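Local coordinates for beta-lactamase/D-alanine Carboxypeptidase (Yersinia pestis, PDB 3RJU), which probably acts on beta-lactam antibiotics or on D-alanine-ended cell-wall peptides, as a hydrolase of the serine beta-lactamase and penicillin-binding protein family, at residues N34-R39 with D235-M240; G42-Q45 with N49-P52; E70-L75 with D169-A174; R120-G125 with T133-D138; E203-L208 with S215-T220. One frame throughout, in Å; residues are numbered along the deposited sequence. Where two conformers were deposited one is given.

Contact 1: residues N34-R39 with D235-M240; sequences NQVVNR and DMQHWM
The van der Waals part of this contact is a meeting of V36 and Q237, whose side chains come at each other from opposite directions. V36 CG1 is 3.7 Å from Q237 CD and equally far from both OE1 and NE2, so one methyl meets the whole amide rather than one of its atoms. The glutamine reaches that far because CG stands opposite the backbone N (chi1 178°) and the chain runs on extended from the helix.

The polar part depends on water. N38 ND2 and Q237 OE1 are 3.9 Å apart, too far for a direct bond, and their amide planes are turned 42° from each other. A single water donates to both N38 OD1 (2.6 Å) and Q237 OE1 (2.7 Å). A second water also donates to Q237 OE1, at 2.6 Å, and accepts a weak bond from N38 ND2. Two water protons thus converge on one glutamine oxygen, and both waters link it on to N38.

Within residues 34-39, R39 NH1 donates to N38 O at 2.9 Å from above the carbonyl plane, and R39 NE forms a salt bridge to D11. V37 meanwhile packs on helix 6-20, whereas Q237 and M240 touch V29 of the adjoining strand. With only 99 Å² buried, the contact is a solvated seam between edge strand 35-42 and helix 233-241, in the alpha-beta sandwich of the serine beta-lactamase fold, where helices pack on both faces of an antiparallel sheet.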
# COMPACT_ATOMS: atom_id res chain seq x y z
N ASN A 34 -20.74 -9.45 7.19
CA ASN A 34 -21.73 -8.94 6.24
C ASN A 34 -22.00 -7.44 6.32
O ASN A 34 -22.79 -6.91 5.53
CB ASN A 34 -23.05 -9.70 6.38
CG ASN A 34 -22.87 -11.16 6.10
OD1 ASN A 34 -22.40 -11.54 5.03
ND2 ASN A 34 -23.21 -11.99 7.06
N GLN A 35 -21.35 -6.77 7.26
CA GLN A 35 -21.60 -5.35 7.50
C GLN A 35 -20.58 -4.51 6.78
O GLN A 35 -19.38 -4.79 6.83
CB GLN A 35 -21.52 -5.02 9.00
CG GLN A 35 -22.44 -5.83 9.87
CD GLN A 35 -23.83 -5.90 9.31
OE1 GLN A 35 -24.51 -4.88 9.16
NE2 GLN A 35 -24.27 -7.10 8.96
N VAL A 36 -21.05 -3.48 6.09
CA VAL A 36 -20.17 -2.45 5.56
C VAL A 36 -20.61 -1.12 6.15
O VAL A 36 -21.77 -0.72 6.01
CB VAL A 36 -20.21 -2.39 4.03
CG1 VAL A 36 -19.38 -1.19 3.51
CG2 VAL A 36 -19.71 -3.71 3.43
N VAL A 37 -19.69 -0.43 6.82
CA VAL A 37 -20.00 0.85 7.46
C VAL A 37 -19.04 1.88 6.88
O VAL A 37 -17.82 1.71 6.91
CB VAL A 37 -19.85 0.80 8.99
CG1 VAL A 37 -20.20 2.16 9.62
CG2 VAL A 37 -20.73 -0.30 9.59
N ASN A 38 -19.61 2.93 6.29
CA ASN A 38 -18.85 4.03 5.72
C ASN A 38 -19.09 5.30 6.51
O ASN A 38 -20.23 5.59 6.88
CB ASN A 38 -19.25 4.27 4.27
CG ASN A 38 -18.76 3.19 3.35
OD1 ASN A 38 -17.56 3.05 3.13
ND2 ASN A 38 -19.69 2.42 2.78
N ARG A 39 -18.02 6.06 6.77
CA ARG A 39 -18.16 7.37 7.40
C ARG A 39 -17.27 8.35 6.65
O ARG A 39 -16.18 7.99 6.19
CB ARG A 39 -17.77 7.34 8.89
CG ARG A 39 -18.63 6.44 9.77
CD ARG A 39 -20.07 6.93 9.83
NE ARG A 39 -20.86 6.15 10.78
CZ ARG A 39 -21.78 5.26 10.43
NH1 ARG A 39 -22.03 5.06 9.15
NH2 ARG A 39 -22.46 4.60 11.36
N ASP A 235 -13.90 2.15 -4.34
CA ASP A 235 -13.04 1.19 -5.04
C ASP A 235 -12.24 0.39 -4.02
O ASP A 235 -12.08 -0.83 -4.17
CB ASP A 235 -12.05 1.88 -6.00
CG ASP A 235 -12.69 2.30 -7.32
OD1 ASP A 235 -13.92 2.29 -7.47
OD2 ASP A 235 -11.92 2.66 -8.23
N MSE A 236 -11.70 1.08 -3.02
CA MSE A 236 -10.89 0.43 -2.00
C MSE A 236 -11.71 -0.53 -1.15
O MSE A 236 -11.18 -1.56 -0.69
CB MSE A 236 -10.15 1.45 -1.13
CG MSE A 236 -9.13 2.27 -1.91
SE MSE A 236 -7.81 1.14 -2.82
CE MSE A 236 -7.21 0.20 -1.24
N GLN A 237 -12.99 -0.21 -0.92
CA GLN A 237 -13.87 -1.16 -0.25
C GLN A 237 -13.89 -2.49 -1.02
O GLN A 237 -13.75 -3.57 -0.43
CB GLN A 237 -15.30 -0.62 -0.14
CG GLN A 237 -16.25 -1.60 0.52
CD GLN A 237 -17.72 -1.26 0.25
OE1 GLN A 237 -18.09 -0.09 0.19
NE2 GLN A 237 -18.55 -2.30 0.10
N HIS A 238 -14.08 -2.41 -2.33
CA HIS A 238 -14.15 -3.62 -3.15
C HIS A 238 -12.85 -4.41 -3.12
O HIS A 238 -12.87 -5.64 -3.05
CB HIS A 238 -14.56 -3.27 -4.59
CG HIS A 238 -15.93 -2.67 -4.69
ND1 HIS A 238 -17.04 -3.26 -4.13
CD2 HIS A 238 -16.37 -1.52 -5.27
CE1 HIS A 238 -18.10 -2.51 -4.36
NE2 HIS A 238 -17.72 -1.45 -5.05
N TRP A 239 -11.71 -3.70 -3.14
CA TRP A 239 -10.41 -4.36 -3.09
C TRP A 239 -10.22 -5.07 -1.76
O TRP A 239 -9.82 -6.24 -1.70
CB TRP A 239 -9.27 -3.36 -3.32
CG TRP A 239 -7.96 -4.04 -3.53
CD1 TRP A 239 -7.52 -4.58 -4.69
CD2 TRP A 239 -6.93 -4.26 -2.56
NE1 TRP A 239 -6.27 -5.15 -4.50
CE2 TRP A 239 -5.89 -4.95 -3.21
CE3 TRP A 239 -6.79 -3.92 -1.21
CZ2 TRP A 239 -4.71 -5.33 -2.55
CZ3 TRP A 239 -5.63 -4.30 -0.55
CH2 TRP A 239 -4.60 -4.99 -1.23
N MSE A 240 -10.51 -4.36 -0.68
CA MSE A 240 -10.29 -4.91 0.65
C MSE A 240 -11.20 -6.13 0.89
O MSE A 240 -10.81 -7.09 1.55
CB MSE A 240 -10.56 -3.82 1.70
CG MSE A 240 -10.28 -4.29 3.11
SE MSE A 240 -10.15 -2.84 4.41
CE MSE A 240 -12.01 -2.27 4.39
O HOH W 1 -16.94 2.33 0.76
O HOH W 2 -20.36 1.16 0.25

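Contact 2: residues G42-Q45 with N49-P52; sequences GETQ and NIRP
The backbones of G42-T44 and N49-P52 meet at a steep angle, their end-to-end directions 79° apart, E43 and R51 being the closest pair, CA to CA 4.8 Å. One backbone hydrogen bond joins them, T44 N to I50 O at 2.8 Å, though its N-H...O angle of 136° is far from straight. The same I50 O also receives a CA-H...O contact from E43 CA at 3.1 Å, and G42 O accepts a second one from R51 CA. These contacts show how closely the two backbones pass.

E43 supplies the polar side-chain link. With chi2 near 174° its chain is extended, and OE2 accepts the backbone N-H of N49 at 2.8 Å on the anti side of the carboxylate. The other oxygen, OE1, takes the N-H of G47, while a water bridges OE2 to N49 OD1. Backbone donors therefore grip both carboxylate oxygens, which would be expected to stabilise a negative charge. T44 acts through two branches: CG2 rests 3.6 Å from P52 CA, and OG1 lies 3.7 Å from I50 CB while hydrogen-bonding to N48. P52 CD lies 3.6 Å from G42 O.

Together they close a compact loop that begins at the end of edge strand 35-42, at the rim of the antiparallel sheet of the serine beta-lactamase fold.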
# COMPACT_ATOMS: atom_id res chain seq x y z
N GLY A 42 -15.44 16.14 7.41
CA GLY A 42 -14.62 17.25 6.98
C GLY A 42 -14.90 17.68 5.56
O GLY A 42 -16.03 17.65 5.10
N GLU A 43 -13.83 18.09 4.87
CA GLU A 43 -13.96 18.78 3.60
C GLU A 43 -13.01 18.20 2.58
O GLU A 43 -11.92 17.75 2.94
CB GLU A 43 -13.59 20.25 3.79
CG GLU A 43 -14.26 20.95 4.93
CD GLU A 43 -13.69 22.34 5.09
OE1 GLU A 43 -12.56 22.49 5.61
OE2 GLU A 43 -14.39 23.27 4.68
N THR A 44 -13.39 18.26 1.31
CA THR A 44 -12.53 17.79 0.23
C THR A 44 -11.46 18.80 -0.18
O THR A 44 -10.57 18.48 -0.94
CB THR A 44 -13.34 17.38 -1.02
OG1 THR A 44 -14.09 18.52 -1.47
CG2 THR A 44 -14.30 16.23 -0.71
N GLN A 45 -11.58 20.04 0.30
CA GLN A 45 -10.53 21.05 0.16
C GLN A 45 -10.70 22.01 1.34
O GLN A 45 -11.83 22.28 1.74
CB GLN A 45 -10.67 21.82 -1.16
CG GLN A 45 -10.75 20.94 -2.41
CD GLN A 45 -10.71 21.73 -3.71
OE1 GLN A 45 -10.26 22.88 -3.75
NE2 GLN A 45 -11.18 21.11 -4.79
N ASN A 49 -16.28 23.19 2.59
CA ASN A 49 -17.46 22.62 3.21
C ASN A 49 -18.16 21.54 2.40
O ASN A 49 -19.38 21.37 2.50
CB ASN A 49 -18.46 23.73 3.55
CG ASN A 49 -18.74 23.78 5.02
OD1 ASN A 49 -18.04 24.47 5.78
ND2 ASN A 49 -19.75 23.03 5.46
N ILE A 50 -17.38 20.82 1.60
CA ILE A 50 -17.90 19.71 0.82
C ILE A 50 -17.42 18.41 1.46
O ILE A 50 -16.22 18.15 1.52
CB ILE A 50 -17.42 19.79 -0.65
CG1 ILE A 50 -17.92 21.07 -1.34
CG2 ILE A 50 -17.87 18.56 -1.44
CD1 ILE A 50 -17.45 21.20 -2.81
N ARG A 51 -18.35 17.60 1.96
CA ARG A 51 -17.97 16.32 2.58
C ARG A 51 -17.41 15.32 1.56
O ARG A 51 -17.88 15.25 0.44
CB ARG A 51 -19.18 15.70 3.27
CG ARG A 51 -18.82 14.56 4.18
CD ARG A 51 -19.14 14.93 5.61
NE ARG A 51 -20.55 14.68 5.89
CZ ARG A 51 -21.20 15.20 6.92
NH1 ARG A 51 -22.49 14.92 7.10
NH2 ARG A 51 -20.57 16.00 7.78
N PRO A 52 -16.38 14.54 1.95
CA PRO A 52 -15.90 13.50 1.03
C PRO A 52 -17.01 12.50 0.68
O PRO A 52 -17.92 12.27 1.49
CB PRO A 52 -14.79 12.79 1.83
CG PRO A 52 -14.28 13.88 2.76
CD PRO A 52 -15.56 14.61 3.17
O HOH W 3 -18.56 18.35 6.44
O HOH W 4 -15.18 25.01 6.62

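Contact 3: residues E70-L75 with D169-A174; sequences EIMVKL and DALSRA
On the side of helix 64-77 turned away from L171, which meets M72 across the interface, E70 OE2 is gripped by two lysines. K74 NZ, one turn on, makes a 2.8 Å salt bridge to it from the anti side, and K252 NZ adds a second. The other oxygen, OE1, accepts from W239 NE1, so the carboxylate is held at both ends and would probably stay ionised although buried.

The interface itself belongs to the mainly helical part of the serine beta-lactamase fold. It joins helix 64-77, at whose start lies a sequence consistent with the SxxK motif of the family, to helix 162-175. The two segments run in broadly the same direction, their axes 32° apart and 10.4 Å at closest approach. L171 is the one side chain of 169-174 that meets I71, M72 and L75, with M72 as its nearest backbone neighbour at a CA-CA distance of 6.6 Å.

Both methyls, CB and the backbone O of L171 take part. I71 CG2 touches CD1 at 4.0 Å, while L75 approaches nearer the backbone, its CD1 standing 3.9 Å from L171 O. M72 offers its root rather than its tip: with CG opposite the backbone N (chi1 -179°) and a bend at chi3, the selenium end of M72, modelled as selenomethionine, leads off toward L108 and A112 of helix 108-113. M72 CB faces the leucine fork, 3.9 Å from L171 CD1 and 3.9 Å from L171 CD2.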
# COMPACT_ATOMS: atom_id res chain seq x y z
N GLU A 70 0.42 -8.15 -4.93
CA GLU A 70 -0.70 -8.93 -5.45
C GLU A 70 -0.43 -9.39 -6.88
O GLU A 70 -0.61 -10.56 -7.22
CB GLU A 70 -2.01 -8.11 -5.43
CG GLU A 70 -3.16 -8.86 -6.15
CD GLU A 70 -4.52 -8.23 -6.00
OE1 GLU A 70 -4.60 -7.10 -5.55
OE2 GLU A 70 -5.54 -8.88 -6.38
N ILE A 71 -0.01 -8.46 -7.73
CA ILE A 71 0.33 -8.78 -9.10
C ILE A 71 1.47 -9.79 -9.18
O ILE A 71 1.40 -10.74 -9.98
CB ILE A 71 0.62 -7.50 -9.91
CG1 ILE A 71 -0.68 -6.70 -10.06
CG2 ILE A 71 1.22 -7.83 -11.30
CD1 ILE A 71 -0.49 -5.31 -10.61
N MSE A 72 2.51 -9.61 -8.37
CA MSE A 72 3.59 -10.59 -8.34
C MSE A 72 3.06 -11.99 -7.98
O MSE A 72 3.39 -12.98 -8.64
CB MSE A 72 4.67 -10.18 -7.34
CG MSE A 72 5.85 -11.16 -7.29
SE MSE A 72 7.09 -10.71 -5.86
CE MSE A 72 5.87 -10.94 -4.35
N VAL A 73 2.23 -12.07 -6.95
CA VAL A 73 1.68 -13.36 -6.53
C VAL A 73 0.81 -13.98 -7.63
O VAL A 73 0.89 -15.18 -7.90
CB VAL A 73 0.91 -13.20 -5.19
CG1 VAL A 73 0.03 -14.40 -4.90
CG2 VAL A 73 1.90 -12.94 -4.06
N LYS A 74 -0.02 -13.16 -8.28
CA LYS A 74 -0.84 -13.68 -9.36
C LYS A 74 -0.01 -14.16 -10.54
O LYS A 74 -0.24 -15.26 -11.08
CB LYS A 74 -1.90 -12.66 -9.78
CG LYS A 74 -2.97 -12.51 -8.70
CD LYS A 74 -3.96 -11.44 -9.04
CE LYS A 74 -5.23 -11.64 -8.22
NZ LYS A 74 -6.17 -10.54 -8.50
N LEU A 75 1.01 -13.38 -10.92
CA LEU A 75 1.90 -13.81 -12.01
C LEU A 75 2.69 -15.08 -11.64
O LEU A 75 2.99 -15.90 -12.51
CB LEU A 75 2.85 -12.68 -12.43
CG LEU A 75 2.20 -11.51 -13.15
CD1 LEU A 75 3.26 -10.44 -13.44
CD2 LEU A 75 1.52 -11.94 -14.43
N ASP A 169 8.65 -2.82 -12.48
CA ASP A 169 9.35 -2.89 -13.77
C ASP A 169 9.57 -4.35 -14.18
O ASP A 169 9.39 -4.74 -15.36
CB ASP A 169 10.72 -2.21 -13.70
CG ASP A 169 10.65 -0.71 -13.35
OD1 ASP A 169 9.58 -0.07 -13.50
OD2 ASP A 169 11.69 -0.17 -12.93
N ALA A 170 9.99 -5.16 -13.21
CA ALA A 170 10.29 -6.56 -13.48
C ALA A 170 9.03 -7.31 -13.87
O ALA A 170 9.03 -8.13 -14.80
CB ALA A 170 10.94 -7.20 -12.25
N LEU A 171 7.94 -7.04 -13.15
CA LEU A 171 6.67 -7.70 -13.40
C LEU A 171 6.15 -7.37 -14.80
O LEU A 171 5.65 -8.24 -15.52
CB LEU A 171 5.65 -7.32 -12.34
CG LEU A 171 6.03 -7.74 -10.91
CD1 LEU A 171 4.94 -7.27 -9.94
CD2 LEU A 171 6.23 -9.27 -10.81
N SER A 172 6.28 -6.10 -15.17
CA SER A 172 5.91 -5.64 -16.51
C SER A 172 6.74 -6.37 -17.58
O SER A 172 6.20 -6.82 -18.62
CB SER A 172 6.11 -4.13 -16.62
OG SER A 172 5.90 -3.67 -17.95
N ARG A 173 8.05 -6.45 -17.36
CA ARG A 173 8.92 -7.14 -18.32
C ARG A 173 8.53 -8.62 -18.43
O ARG A 173 8.43 -9.14 -19.53
CB ARG A 173 10.39 -6.99 -17.93
CG ARG A 173 11.38 -7.78 -18.78
CD ARG A 173 11.49 -7.19 -20.17
NE ARG A 173 11.94 -5.81 -20.14
CZ ARG A 173 12.00 -5.01 -21.21
NH1 ARG A 173 11.64 -5.46 -22.40
NH2 ARG A 173 12.41 -3.75 -21.07
N ALA A 174 8.32 -9.27 -17.29
CA ALA A 174 7.97 -10.69 -17.27
C ALA A 174 6.66 -10.96 -18.02
O ALA A 174 6.55 -11.93 -18.80
CB ALA A 174 7.85 -11.18 -15.82

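Contact 4: residues R120-G125 with T133-D138; sequences REQPGG and TWPTKD
G125 and W134 form the heart of this contact. G125 CA sits 3.4 Å from the centroid of the six-membered ring of W134, 19° off the normal, a CH-pi contact over the face. The opposite face lies against CB of P135, the next residue, so the indole is clasped between the two. In the plane of the ring, at its edge, Q122 O comes within 3.4 Å of W134 CZ3, and P123 O lies near CH2.

Q122 runs extended (chi1 -175°) and crosses W134 at about a right angle, placing OE1 3.2 Å from P135 CB while NE2 stays beside CZ2. A water also links the segments, donating to E121 OE1 at 2.7 Å and to W134 O at 2.6 Å.

Behind this first shell, the peptide bond before P135 is cis, which folds the proline back against the indole. T136 then N-caps helix 137-144, and W143 of that helix supports Q122. E121 OE2 accepts from N161, and R120 binds a citrate, probably from the crystallisation liquor. The loop thus packs beside a Tyr-x-Asn sequence like the second motif of serine beta-lactamases, probably at the border of the active site.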
# COMPACT_ATOMS: atom_id res chain seq x y z
N ARG A 120 16.20 3.46 0.10
CA ARG A 120 14.78 3.76 0.14
C ARG A 120 14.34 4.49 -1.13
O ARG A 120 13.29 4.18 -1.69
CB ARG A 120 14.47 4.57 1.39
CG ARG A 120 13.05 5.10 1.49
CD ARG A 120 12.87 5.84 2.81
NE ARG A 120 11.57 6.49 2.82
CZ ARG A 120 10.58 6.22 3.66
NH1 ARG A 120 10.73 5.32 4.63
NH2 ARG A 120 9.44 6.87 3.52
N GLU A 121 15.14 5.47 -1.55
CA GLU A 121 14.93 6.17 -2.82
C GLU A 121 16.19 6.12 -3.68
O GLU A 121 17.30 6.02 -3.18
CB GLU A 121 14.57 7.64 -2.60
CG GLU A 121 13.33 7.86 -1.77
CD GLU A 121 12.03 7.67 -2.53
OE1 GLU A 121 12.04 7.46 -3.76
OE2 GLU A 121 10.98 7.73 -1.87
N GLN A 122 16.01 6.20 -4.99
CA GLN A 122 17.16 6.48 -5.83
C GLN A 122 17.79 7.79 -5.35
O GLN A 122 17.09 8.79 -5.19
CB GLN A 122 16.75 6.61 -7.29
CG GLN A 122 17.95 6.78 -8.21
CD GLN A 122 17.56 6.79 -9.66
OE1 GLN A 122 16.62 6.10 -10.04
NE2 GLN A 122 18.28 7.55 -10.48
N PRO A 123 19.11 7.79 -5.12
CA PRO A 123 19.77 9.04 -4.71
C PRO A 123 19.88 10.03 -5.87
O PRO A 123 19.71 9.66 -7.03
CB PRO A 123 21.17 8.58 -4.31
CG PRO A 123 21.38 7.30 -5.07
CD PRO A 123 20.03 6.65 -5.18
N GLY A 124 20.15 11.29 -5.53
CA GLY A 124 20.57 12.27 -6.52
C GLY A 124 19.49 12.89 -7.37
O GLY A 124 19.78 13.37 -8.48
N GLY A 125 18.26 12.91 -6.88
CA GLY A 125 17.16 13.47 -7.66
C GLY A 125 16.99 14.96 -7.45
O GLY A 125 17.65 15.55 -6.60
N THR A 133 6.68 11.24 -9.19
CA THR A 133 7.09 11.53 -10.56
C THR A 133 8.56 11.24 -10.87
O THR A 133 8.91 11.13 -12.04
CB THR A 133 6.76 12.99 -10.97
OG1 THR A 133 7.58 13.89 -10.22
CG2 THR A 133 5.28 13.32 -10.74
N TRP A 134 9.40 11.12 -9.85
CA TRP A 134 10.83 10.84 -10.03
C TRP A 134 11.30 9.84 -8.96
O TRP A 134 10.90 9.96 -7.80
CB TRP A 134 11.65 12.14 -9.91
CG TRP A 134 13.11 11.93 -10.28
CD1 TRP A 134 13.69 12.20 -11.48
CD2 TRP A 134 14.13 11.36 -9.45
NE1 TRP A 134 15.02 11.84 -11.45
CE2 TRP A 134 15.31 11.32 -10.22
CE3 TRP A 134 14.17 10.87 -8.14
CZ2 TRP A 134 16.52 10.82 -9.71
CZ3 TRP A 134 15.35 10.37 -7.64
CH2 TRP A 134 16.52 10.35 -8.43
N PRO A 135 12.15 8.86 -9.34
CA PRO A 135 12.75 8.63 -10.66
C PRO A 135 11.78 7.95 -11.61
O PRO A 135 10.85 7.25 -11.17
CB PRO A 135 13.90 7.66 -10.35
CG PRO A 135 13.41 6.87 -9.15
CD PRO A 135 12.67 7.92 -8.32
N THR A 136 12.01 8.14 -12.91
CA THR A 136 11.27 7.38 -13.90
C THR A 136 11.87 5.99 -14.01
O THR A 136 12.94 5.72 -13.45
CB THR A 136 11.34 8.04 -15.28
OG1 THR A 136 12.68 7.95 -15.79
CG2 THR A 136 10.91 9.51 -15.18
N LYS A 137 11.18 5.11 -14.73
CA LYS A 137 11.73 3.78 -15.02
C LYS A 137 13.12 3.87 -15.66
O LYS A 137 14.07 3.22 -15.21
CB LYS A 137 10.80 2.97 -15.93
CG LYS A 137 11.35 1.59 -16.25
CD LYS A 137 10.39 0.80 -17.12
CE LYS A 137 10.33 1.37 -18.53
NZ LYS A 137 9.69 0.41 -19.48
N ASP A 138 13.26 4.67 -16.72
CA ASP A 138 14.58 4.80 -17.34
C ASP A 138 15.61 5.33 -16.34
O ASP A 138 16.75 4.86 -16.33
CB ASP A 138 14.54 5.69 -18.58
CG ASP A 138 13.86 5.03 -19.76
OD1 ASP A 138 13.64 3.80 -19.73
OD2 ASP A 138 13.55 5.75 -20.74
O HOH W 5 11.77 9.71 -5.31

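Contact 5: residues E203-L208 with S215-T220; sequences EQCKRL and SRCGNT
C205 and C217 are joined covalently, SG to SG at 2.1 Å, and their conformations differ. In C205 the sulfur stands opposite the carbonyl carbon (chi1 -75°), whereas in C217 it swings to the far side from the backbone N. The dihedral about the S-S bond is -72°, a left-handed twist, and the two CA atoms end 5.8 Å apart. Both CB atoms point across the gap.

L208 adds the apolar support. Its CG lies opposite the backbone N, and the turn about the next bond brings CD2 over to C217 CB at 3.7 Å. Y230 of strand 230-231 touches L208 and C217, and P200 packs on the two cysteines, so the sulfur bridge is partly covered.

The disulfide pins helix residue C205 to a loop leading toward strand 230-231, beside the small two-stranded sheet 58-59/230-231 of the serine beta-lactamase fold. From C205 to L208 the chain makes a type I turn, which sends L208 back toward C217.

Within 203-208, R207 grips E203 side-on with two nitrogens. NH2 gives an almost straight bond to OE1, 2.8 Å long with an N-H...O angle of 173°, in the guanidinium plane and on the syn side of the carboxylate. NE reaches OE2 at 3.0 Å, arriving from above the carboxylate plane. The guanidinium has further partners that hold its orientation: NH1 donates to D55 O, and NH2 also to N195 OD1.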
# COMPACT_ATOMS: atom_id res chain seq x y z
N GLU A 203 -11.63 14.61 -15.38
CA GLU A 203 -12.85 14.38 -14.61
C GLU A 203 -12.52 13.69 -13.28
O GLU A 203 -13.17 13.96 -12.26
CB GLU A 203 -13.85 13.54 -15.42
CG GLU A 203 -15.22 13.38 -14.78
CD GLU A 203 -15.25 12.33 -13.69
OE1 GLU A 203 -14.43 11.38 -13.77
OE2 GLU A 203 -16.09 12.44 -12.77
N GLN A 204 -11.51 12.83 -13.28
CA GLN A 204 -11.09 12.20 -12.03
C GLN A 204 -10.34 13.20 -11.16
O GLN A 204 -10.61 13.32 -9.96
CB GLN A 204 -10.24 10.95 -12.33
CG GLN A 204 -11.09 9.83 -12.89
CD GLN A 204 -10.28 8.67 -13.46
OE1 GLN A 204 -9.23 8.87 -14.08
NE2 GLN A 204 -10.77 7.46 -13.24
N CYS A 205 -9.41 13.93 -11.76
CA CYS A 205 -8.63 14.91 -11.02
C CYS A 205 -9.46 15.97 -10.27
O CYS A 205 -9.10 16.38 -9.16
CB CYS A 205 -7.60 15.58 -11.92
SG CYS A 205 -6.17 14.48 -12.28
N LYS A 206 -10.58 16.39 -10.85
CA LYS A 206 -11.41 17.40 -10.19
C LYS A 206 -11.98 16.87 -8.88
O LYS A 206 -12.38 17.65 -8.02
CB LYS A 206 -12.56 17.87 -11.10
CG LYS A 206 -13.63 16.83 -11.27
CD LYS A 206 -14.85 17.33 -12.03
CE LYS A 206 -15.85 16.19 -12.16
NZ LYS A 206 -16.94 16.51 -13.13
N ARG A 207 -12.00 15.54 -8.73
CA ARG A 207 -12.51 14.90 -7.51
C ARG A 207 -11.43 14.60 -6.48
O ARG A 207 -11.73 14.10 -5.40
CB ARG A 207 -13.28 13.62 -7.85
CG ARG A 207 -14.55 13.87 -8.67
CD ARG A 207 -15.31 12.56 -8.92
NE ARG A 207 -14.88 11.86 -10.13
CZ ARG A 207 -14.44 10.61 -10.18
NH1 ARG A 207 -14.34 9.89 -9.07
NH2 ARG A 207 -14.12 10.07 -11.35
N LEU A 208 -10.17 14.91 -6.80
CA LEU A 208 -9.07 14.62 -5.88
C LEU A 208 -9.16 15.55 -4.67
O LEU A 208 -9.28 16.79 -4.81
CB LEU A 208 -7.71 14.78 -6.58
CG LEU A 208 -6.48 14.39 -5.74
CD1 LEU A 208 -6.46 12.88 -5.45
CD2 LEU A 208 -5.19 14.84 -6.41
N SER A 215 -0.14 18.04 -4.16
CA SER A 215 0.61 18.16 -5.42
C SER A 215 -0.40 18.15 -6.55
O SER A 215 -1.48 17.60 -6.40
CB SER A 215 1.51 16.94 -5.64
OG SER A 215 2.76 17.03 -4.99
N ARG A 216 -0.02 18.68 -7.71
CA ARG A 216 -0.92 18.62 -8.87
C ARG A 216 -1.27 17.18 -9.22
O ARG A 216 -0.46 16.27 -9.07
CB ARG A 216 -0.33 19.34 -10.10
CG ARG A 216 0.86 18.66 -10.74
CD ARG A 216 1.19 19.29 -12.10
NE ARG A 216 0.17 18.97 -13.10
CZ ARG A 216 0.25 17.95 -13.95
NH1 ARG A 216 1.31 17.15 -13.95
NH2 ARG A 216 -0.74 17.73 -14.81
N CYS A 217 -2.50 16.99 -9.68
CA CYS A 217 -3.00 15.68 -10.04
C CYS A 217 -2.49 15.32 -11.43
O CYS A 217 -2.90 15.90 -12.43
CB CYS A 217 -4.53 15.69 -10.00
SG CYS A 217 -5.32 14.12 -10.43
N GLY A 218 -1.58 14.36 -11.49
CA GLY A 218 -0.99 14.01 -12.77
C GLY A 218 -0.67 12.54 -12.88
O GLY A 218 -1.06 11.74 -12.04
N ASN A 219 0.02 12.19 -13.96
CA ASN A 219 0.45 10.83 -14.22
C ASN A 219 1.48 10.43 -13.16
O ASN A 219 2.46 11.14 -12.95
CB ASN A 219 1.04 10.80 -15.64
CG ASN A 219 1.62 9.44 -16.04
OD1 ASN A 219 2.43 8.86 -15.33
ND2 ASN A 219 1.21 8.96 -17.21
N THR A 220 1.23 9.31 -12.49
CA THR A 220 2.11 8.83 -11.44
C THR A 220 2.70 7.45 -11.77
O THR A 220 3.12 6.70 -10.87
CB THR A 220 1.36 8.75 -10.11
OG1 THR A 220 0.18 7.96 -10.30
CG2 THR A 220 0.97 10.15 -9.59

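From the N terminus, strand 35-42 opens contact 1, which closes only at helix 233-241 and so encloses the other four. Contact 2 is the first loop inside it, shut within a few residues of the strand. Contact 3 then spans helix 64-77 to helix 162-175, and contact 4 nests within that loop; contact 5 follows in series, after contact 3 has closed. None cross. Some adjoin in space: contacts 1 and 3 meet through W239 and E70, D169 of contact 3 packs on K137 of contact 4, and T133 of contact 4 touches N219 of contact 5. Sheet edge, helical region and surface loops are thereby tied together.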